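Local coordinates for capsid protein (Infectious hypodermal and hematopoietic necrosis virus, PDB 3N7X) that forms the icosahedral capsid of a shrimp densovirus, assembling from sixty copies into a shell that probably encloses the viral genome, at residues H77-Y82 with T231-W236; M127-V132 with D277-G282. All coordinates share one frame; numbering follows the deposited sequence.

Contact 1: H77-Y82 with T231-W236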
loop_
_atom_site.group_PDB
_atom_site.type_symbol
_atom_site.label_atom_id
_atom_site.label_comp_id
_atom_site.label_asym_id
_atom_site.label_seq_id
_atom_site.Cartn_x
_atom_site.Cartn_y
_atom_site.Cartn_z
ATOM N N HIS A 77 8.530 -45.621 -82.679
ATOM C CA HIS A 77 9.965 -45.664 -82.435
ATOM C C HIS A 77 10.806 -45.502 -83.702
ATOM O O HIS A 77 12.033 -45.400 -83.622
ATOM C CB HIS A 77 10.336 -46.975 -81.737
ATOM C CG HIS A 77 9.836 -48.192 -82.447
ATOM N ND1 HIS A 77 10.636 -49.287 -82.703
ATOM C CD2 HIS A 77 8.618 -48.489 -82.958
ATOM C CE1 HIS A 77 9.933 -50.204 -83.343
ATOM N NE2 HIS A 77 8.705 -49.744 -83.510
ATOM N N TRP A 78 10.155 -45.482 -84.863
ATOM C CA TRP A 78 10.865 -45.325 -86.134
ATOM C C TRP A 78 11.170 -43.858 -86.393
ATOM O O TRP A 78 10.272 -43.079 -86.713
ATOM C CB TRP A 78 10.031 -45.872 -87.293
ATOM C CG TRP A 78 9.911 -47.367 -87.333
ATOM C CD1 TRP A 78 10.276 -48.251 -86.355
ATOM C CD2 TRP A 78 9.360 -48.153 -88.400
ATOM N NE1 TRP A 78 9.986 -49.538 -86.748
ATOM C CE2 TRP A 78 9.423 -49.506 -87.998
ATOM C CE3 TRP A 78 8.818 -47.843 -89.658
ATOM C CZ2 TRP A 78 8.963 -50.552 -88.808
ATOM C CZ3 TRP A 78 8.359 -48.883 -90.464
ATOM C CH2 TRP A 78 8.436 -50.221 -90.034
ATOM N N MET A 79 12.436 -43.482 -86.260
ATOM C CA MET A 79 12.841 -42.100 -86.490
ATOM C C MET A 79 12.442 -41.621 -87.881
ATOM O O MET A 79 12.172 -40.439 -88.090
ATOM C CB MET A 79 14.352 -41.965 -86.318
ATOM C CG MET A 79 14.828 -42.177 -84.897
ATOM S SD MET A 79 16.620 -42.071 -84.739
ATOM C CE MET A 79 16.911 -40.333 -85.113
ATOM N N ASN A 80 12.400 -42.553 -88.825
ATOM C CA ASN A 80 12.059 -42.240 -90.203
ATOM C C ASN A 80 10.724 -41.525 -90.335
ATOM O O ASN A 80 10.547 -40.697 -91.226
ATOM C CB ASN A 80 12.031 -43.521 -91.034
ATOM C CG ASN A 80 13.250 -44.386 -90.804
ATOM O OD1 ASN A 80 13.461 -44.903 -89.702
ATOM N ND2 ASN A 80 14.069 -44.546 -91.841
ATOM N N LEU A 81 9.784 -41.842 -89.451
ATOM C CA LEU A 81 8.467 -41.222 -89.514
ATOM C C LEU A 81 8.488 -39.746 -89.166
ATOM O O LEU A 81 7.552 -39.021 -89.489
ATOM C CB LEU A 81 7.490 -41.944 -88.584
ATOM C CG LEU A 81 7.170 -43.409 -88.900
ATOM C CD1 LEU A 81 6.161 -43.923 -87.891
ATOM C CD2 LEU A 81 6.613 -43.540 -90.314
ATOM N N TYR A 82 9.556 -39.293 -88.517
ATOM C CA TYR A 82 9.652 -37.893 -88.114
ATOM C C TYR A 82 10.596 -37.061 -88.976
ATOM O O TYR A 82 10.351 -35.878 -89.199
ATOM C CB TYR A 82 10.114 -37.799 -86.659
ATOM C CG TYR A 82 9.306 -38.627 -85.683
ATOM C CD1 TYR A 82 8.223 -38.076 -84.987
ATOM C CD2 TYR A 82 9.637 -39.962 -85.440
ATOM C CE1 TYR A 82 7.495 -38.838 -84.069
ATOM C CE2 TYR A 82 8.919 -40.728 -84.530
ATOM C CZ TYR A 82 7.854 -40.163 -83.849
ATOM O OH TYR A 82 7.167 -40.929 -82.939
ATOM N N THR A 231 15.108 -46.877 -88.572
ATOM C CA THR A 231 16.127 -46.704 -87.547
ATOM C C THR A 231 15.370 -46.432 -86.248
ATOM O O THR A 231 14.558 -45.506 -86.168
ATOM C CB THR A 231 17.058 -45.525 -87.876
ATOM O OG1 THR A 231 17.742 -45.789 -89.107
ATOM C CG2 THR A 231 18.082 -45.330 -86.770
ATOM N N PHE A 232 15.627 -47.252 -85.236
ATOM C CA PHE A 232 14.934 -47.126 -83.962
ATOM C C PHE A 232 15.464 -46.048 -83.031
ATOM O O PHE A 232 16.669 -45.827 -82.933
ATOM C CB PHE A 232 14.969 -48.457 -83.199
ATOM C CG PHE A 232 14.377 -49.620 -83.945
ATOM C CD1 PHE A 232 13.648 -49.432 -85.118
ATOM C CD2 PHE A 232 14.534 -50.913 -83.456
ATOM C CE1 PHE A 232 13.085 -50.515 -85.793
ATOM C CE2 PHE A 232 13.977 -52.004 -84.122
ATOM C CZ PHE A 232 13.249 -51.805 -85.295
ATOM N N ILE A 233 14.548 -45.373 -82.348
ATOM C CA ILE A 233 14.935 -44.379 -81.365
ATOM C C ILE A 233 15.641 -45.234 -80.310
ATOM O O ILE A 233 15.096 -46.237 -79.850
ATOM C CB ILE A 233 13.696 -43.692 -80.775
ATOM C CG1 ILE A 233 13.107 -42.743 -81.824
ATOM C CG2 ILE A 233 14.058 -42.963 -79.495
ATOM C CD1 ILE A 233 11.750 -42.175 -81.465
ATOM N N PRO A 234 16.869 -44.860 -79.927
ATOM C CA PRO A 234 17.642 -45.615 -78.935
ATOM C C PRO A 234 16.885 -46.123 -77.718
ATOM O O PRO A 234 16.401 -45.347 -76.897
ATOM C CB PRO A 234 18.766 -44.650 -78.569
ATOM C CG PRO A 234 18.996 -43.930 -79.856
ATOM C CD PRO A 234 17.579 -43.626 -80.306
ATOM N N LYS A 235 16.798 -47.444 -77.617
ATOM C CA LYS A 235 16.132 -48.118 -76.509
ATOM C C LYS A 235 16.865 -49.437 -76.315
ATOM O O LYS A 235 17.349 -50.020 -77.281
ATOM C CB LYS A 235 14.666 -48.388 -76.844
ATOM C CG LYS A 235 13.724 -47.225 -76.567
ATOM C CD LYS A 235 13.514 -47.062 -75.071
ATOM C CE LYS A 235 12.415 -46.072 -74.758
ATOM N NZ LYS A 235 12.249 -45.916 -73.292
ATOM N N TRP A 236 16.950 -49.906 -75.074
ATOM C CA TRP A 236 17.645 -51.156 -74.784
ATOM C C TRP A 236 16.776 -52.062 -73.929
ATOM O O TRP A 236 16.334 -51.663 -72.859
ATOM C CB TRP A 236 18.960 -50.856 -74.058
ATOM C CG TRP A 236 19.824 -52.056 -73.832
ATOM C CD1 TRP A 236 19.673 -53.015 -72.867
ATOM C CD2 TRP A 236 20.964 -52.442 -74.607
ATOM N NE1 TRP A 236 20.650 -53.976 -72.996
ATOM C CE2 TRP A 236 21.456 -53.652 -74.056
ATOM C CE3 TRP A 236 21.619 -51.887 -75.718
ATOM C CZ2 TRP A 236 22.574 -54.318 -74.579
ATOM C CZ3 TRP A 236 22.736 -52.552 -76.240
ATOM C CH2 TRP A 236 23.200 -53.755 -75.666
#
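The carbonyl oxygen of H77 is met by two groups of the opposing loop: H77 O accepts the backbone N-H of I233 at 2.8 Å, and F232 adds a CA-H...O contact. On the far side of the W78-F232 pair the roles reverse, M79 N donating to T231 O at 2.9 Å. These two bonds flank a single beta bridge. The side chain of N80 adds a third bond: its OD1 receives T231 N at 2.8 Å, in the amide plane on a lone pair and close to straight (167° at the hydrogen). The amide nitrogen of N80 turns to G229 O through a weak bond. The F232 side chain runs beside those of H77 and W78 in the same direction. H77 ND1 sits over one face of the phenyl ring, offset toward its rim, with the two ring planes oblique at 49°. The indole ring of W78 is nearly parallel to F232 but slid aside; the nearest atoms, W78 NE1 and F232 CE1, are 3.4 Å apart. Within 77-82, W78 CD1 lies over the centre of one imidazole face; the H77 chi1 of 53°, with CG between the backbone N and the carbonyl carbon, sets the ring there. Away from the rings, M79 CG packs on I233 CG1 at 3.6 Å, and both side chains continue onto V113 of strand 111-131. W174 meets W78 edge-to-face and W261 meets H77, enlarging the aromatic group, while a magnesium ion lies about 3 Å from the H77 side chain. The result is a buried aromatic cluster tying the turn that leads into helix 80-83 to the loop between strands 220-221 and 264-268 inside a viral beta-barrel capsid protein.

Contact 2: M127-V132 with D277-G282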
loop_
_atom_site.group_PDB
_atom_site.type_symbol
_atom_site.label_atom_id
_atom_site.label_comp_id
_atom_site.label_asym_id
_atom_site.label_seq_id
_atom_site.Cartn_x
_atom_site.Cartn_y
_atom_site.Cartn_z
ATOM N N MET A 127 -18.946 -45.041 -92.663
ATOM C CA MET A 127 -19.648 -46.290 -92.937
ATOM C C MET A 127 -19.934 -46.446 -94.427
ATOM O O MET A 127 -19.957 -45.468 -95.179
ATOM C CB MET A 127 -20.958 -46.367 -92.153
ATOM C CG MET A 127 -21.972 -45.302 -92.510
ATOM S SD MET A 127 -23.428 -45.453 -91.449
ATOM C CE MET A 127 -24.665 -44.479 -92.361
ATOM N N LYS A 128 -20.139 -47.689 -94.845
ATOM C CA LYS A 128 -20.439 -47.997 -96.232
ATOM C C LYS A 128 -21.522 -49.066 -96.212
ATOM O O LYS A 128 -21.397 -50.117 -96.835
ATOM C CB LYS A 128 -19.183 -48.511 -96.942
ATOM C CG LYS A 128 -19.271 -48.521 -98.462
ATOM C CD LYS A 128 -17.922 -48.871 -99.073
ATOM C CE LYS A 128 -17.913 -48.696 -100.583
ATOM N NZ LYS A 128 -16.541 -48.899 -101.148
ATOM N N ASP A 129 -22.585 -48.791 -95.469
ATOM C CA ASP A 129 -23.687 -49.731 -95.359
ATOM C C ASP A 129 -24.932 -49.281 -96.115
ATOM O O ASP A 129 -25.858 -50.065 -96.302
ATOM C CB ASP A 129 -24.023 -49.985 -93.887
ATOM C CG ASP A 129 -22.894 -50.679 -93.147
ATOM O OD1 ASP A 129 -22.339 -51.654 -93.699
ATOM O OD2 ASP A 129 -22.564 -50.257 -92.018
ATOM N N LEU A 130 -24.953 -48.022 -96.543
ATOM C CA LEU A 130 -26.084 -47.500 -97.301
ATOM C C LEU A 130 -25.927 -47.868 -98.770
ATOM O O LEU A 130 -24.818 -47.887 -99.310
ATOM C CB LEU A 130 -26.172 -45.981 -97.170
ATOM C CG LEU A 130 -26.543 -45.454 -95.785
ATOM C CD1 LEU A 130 -26.581 -43.935 -95.811
ATOM C CD2 LEU A 130 -27.894 -46.015 -95.370
ATOM N N LYS A 131 -27.044 -48.160 -99.418
ATOM C CA LYS A 131 -27.021 -48.534 -100.820
ATOM C C LYS A 131 -28.293 -48.112 -101.526
ATOM O O LYS A 131 -29.336 -47.929 -100.902
ATOM C CB LYS A 131 -26.834 -50.045 -100.950
ATOM C CG LYS A 131 -27.556 -50.855 -99.883
ATOM C CD LYS A 131 -27.294 -52.340 -100.072
ATOM C CE LYS A 131 -27.517 -53.133 -98.792
ATOM N NZ LYS A 131 -26.451 -52.874 -97.775
ATOM N N VAL A 132 -28.191 -47.948 -102.839
ATOM C CA VAL A 132 -29.330 -47.563 -103.659
ATOM C C VAL A 132 -29.868 -48.815 -104.339
ATOM O O VAL A 132 -29.124 -49.773 -104.559
ATOM C CB VAL A 132 -28.912 -46.539 -104.731
ATOM C CG1 VAL A 132 -28.698 -45.179 -104.087
ATOM C CG2 VAL A 132 -27.624 -47.002 -105.415
ATOM N N ASP A 277 -24.925 -60.307 -89.345
ATOM C CA ASP A 277 -24.630 -59.230 -90.286
ATOM C C ASP A 277 -23.360 -58.502 -89.838
ATOM O O ASP A 277 -23.153 -58.288 -88.643
ATOM C CB ASP A 277 -25.798 -58.246 -90.326
ATOM C CG ASP A 277 -27.074 -58.873 -90.858
ATOM O OD1 ASP A 277 -27.226 -58.947 -92.097
ATOM O OD2 ASP A 277 -27.921 -59.300 -90.040
ATOM N N GLU A 278 -22.505 -58.131 -90.785
ATOM C CA GLU A 278 -21.273 -57.421 -90.452
ATOM C C GLU A 278 -21.295 -56.029 -91.067
ATOM O O GLU A 278 -21.453 -55.876 -92.278
ATOM C CB GLU A 278 -20.048 -58.196 -90.954
ATOM C CG GLU A 278 -19.951 -59.608 -90.390
ATOM C CD GLU A 278 -18.622 -60.291 -90.696
ATOM O OE1 GLU A 278 -17.811 -59.728 -91.472
ATOM O OE2 GLU A 278 -18.391 -61.400 -90.158
ATOM N N LEU A 279 -21.148 -55.010 -90.229
ATOM C CA LEU A 279 -21.158 -53.640 -90.721
ATOM C C LEU A 279 -19.834 -53.270 -91.366
ATOM O O LEU A 279 -18.802 -53.892 -91.103
ATOM C CB LEU A 279 -21.452 -52.666 -89.579
ATOM C CG LEU A 279 -22.801 -52.809 -88.868
ATOM C CD1 LEU A 279 -22.946 -51.677 -87.860
ATOM C CD2 LEU A 279 -23.940 -52.768 -89.880
ATOM N N LYS A 280 -19.875 -52.263 -92.230
ATOM C CA LYS A 280 -18.677 -51.777 -92.902
ATOM C C LYS A 280 -18.395 -50.399 -92.322
ATOM O O LYS A 280 -18.895 -49.381 -92.812
ATOM C CB LYS A 280 -18.904 -51.684 -94.413
ATOM C CG LYS A 280 -19.257 -53.010 -95.072
ATOM C CD LYS A 280 -19.236 -52.901 -96.596
ATOM C CE LYS A 280 -19.753 -54.173 -97.260
ATOM N NZ LYS A 280 -21.207 -54.394 -96.978
ATOM N N LEU A 281 -17.601 -50.379 -91.260
ATOM C CA LEU A 281 -17.268 -49.135 -90.589
ATOM C C LEU A 281 -15.782 -48.822 -90.669
ATOM O O LEU A 281 -14.952 -49.707 -90.872
ATOM C CB LEU A 281 -17.689 -49.207 -89.114
ATOM C CG LEU A 281 -19.140 -49.591 -88.809
ATOM C CD1 LEU A 281 -19.331 -49.646 -87.305
ATOM C CD2 LEU A 281 -20.099 -48.582 -89.432
ATOM N N GLY A 282 -15.463 -47.544 -90.500
ATOM C CA GLY A 282 -14.088 -47.096 -90.530
ATOM C C GLY A 282 -14.045 -45.715 -89.916
ATOM O O GLY A 282 -15.039 -45.261 -89.352
HETATM O O HOH W 1 -22.985 -54.167 -94.313
#
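D129 and K280 are brought together by matching first torsions: in each, CG stands beside its own backbone N (chi1 -65° in D129, -60° in K280), which turns the carboxylate across to the K280 backbone and runs the lysine chain past it. K280 N donates to D129 OD1 at 2.9 Å through the syn lone pair of that oxygen, with a weak second bond to D129 OD2 at 3.4 Å, so the N-H leans mainly on OD1. The ammonium group does not close a salt bridge, D129 OD1 and K280 NZ being 4.4 Å apart. Instead a water spans the gap, donating to D129 OD1 at 2.7 Å and to E278 O, and accepting weakly from K280 NZ. The nearby lysine charge probably helps keep D129 ionised. D129 OD2 also rests against CB and CD2 of L279, the L279 and D129 side chains crossing at about a right angle. One step back, K128 N bonds to K280 O at 2.9 Å, and M127 and L281 form a non-hydrogen-bonded antiparallel pair, with M127 CB against L281 CD2 at 3.6 Å. Neighbouring subunits pack on both segments: K131 makes a cation-pi contact with F138 of one, and M127 and L130 touch F143 of another. Here antiparallel barrel strands 111-131 and 281-296 meet at a capsid subunit interface.

Strand 111-131 relates the two contacts: its early residues support contact 1, where M79 and I233 lie on V113, and its far end forms contact 2 itself. Their centres are 37 Å apart and their atoms never touch. The centre of contact 1 is about 7 Å from the centre of the chain, and all its touching residues are buried; it joins two non-strand segments through backbone bonds, an asparagine amide and packed rings. Contact 2, its centre about 30 Å from that of the chain, joins two strand ends beside neighbouring subunits; there a carboxylate, a lysine and a bridging water replace the aromatic groups, and apolar packing is limited to a few leucine, methionine and lysine carbons.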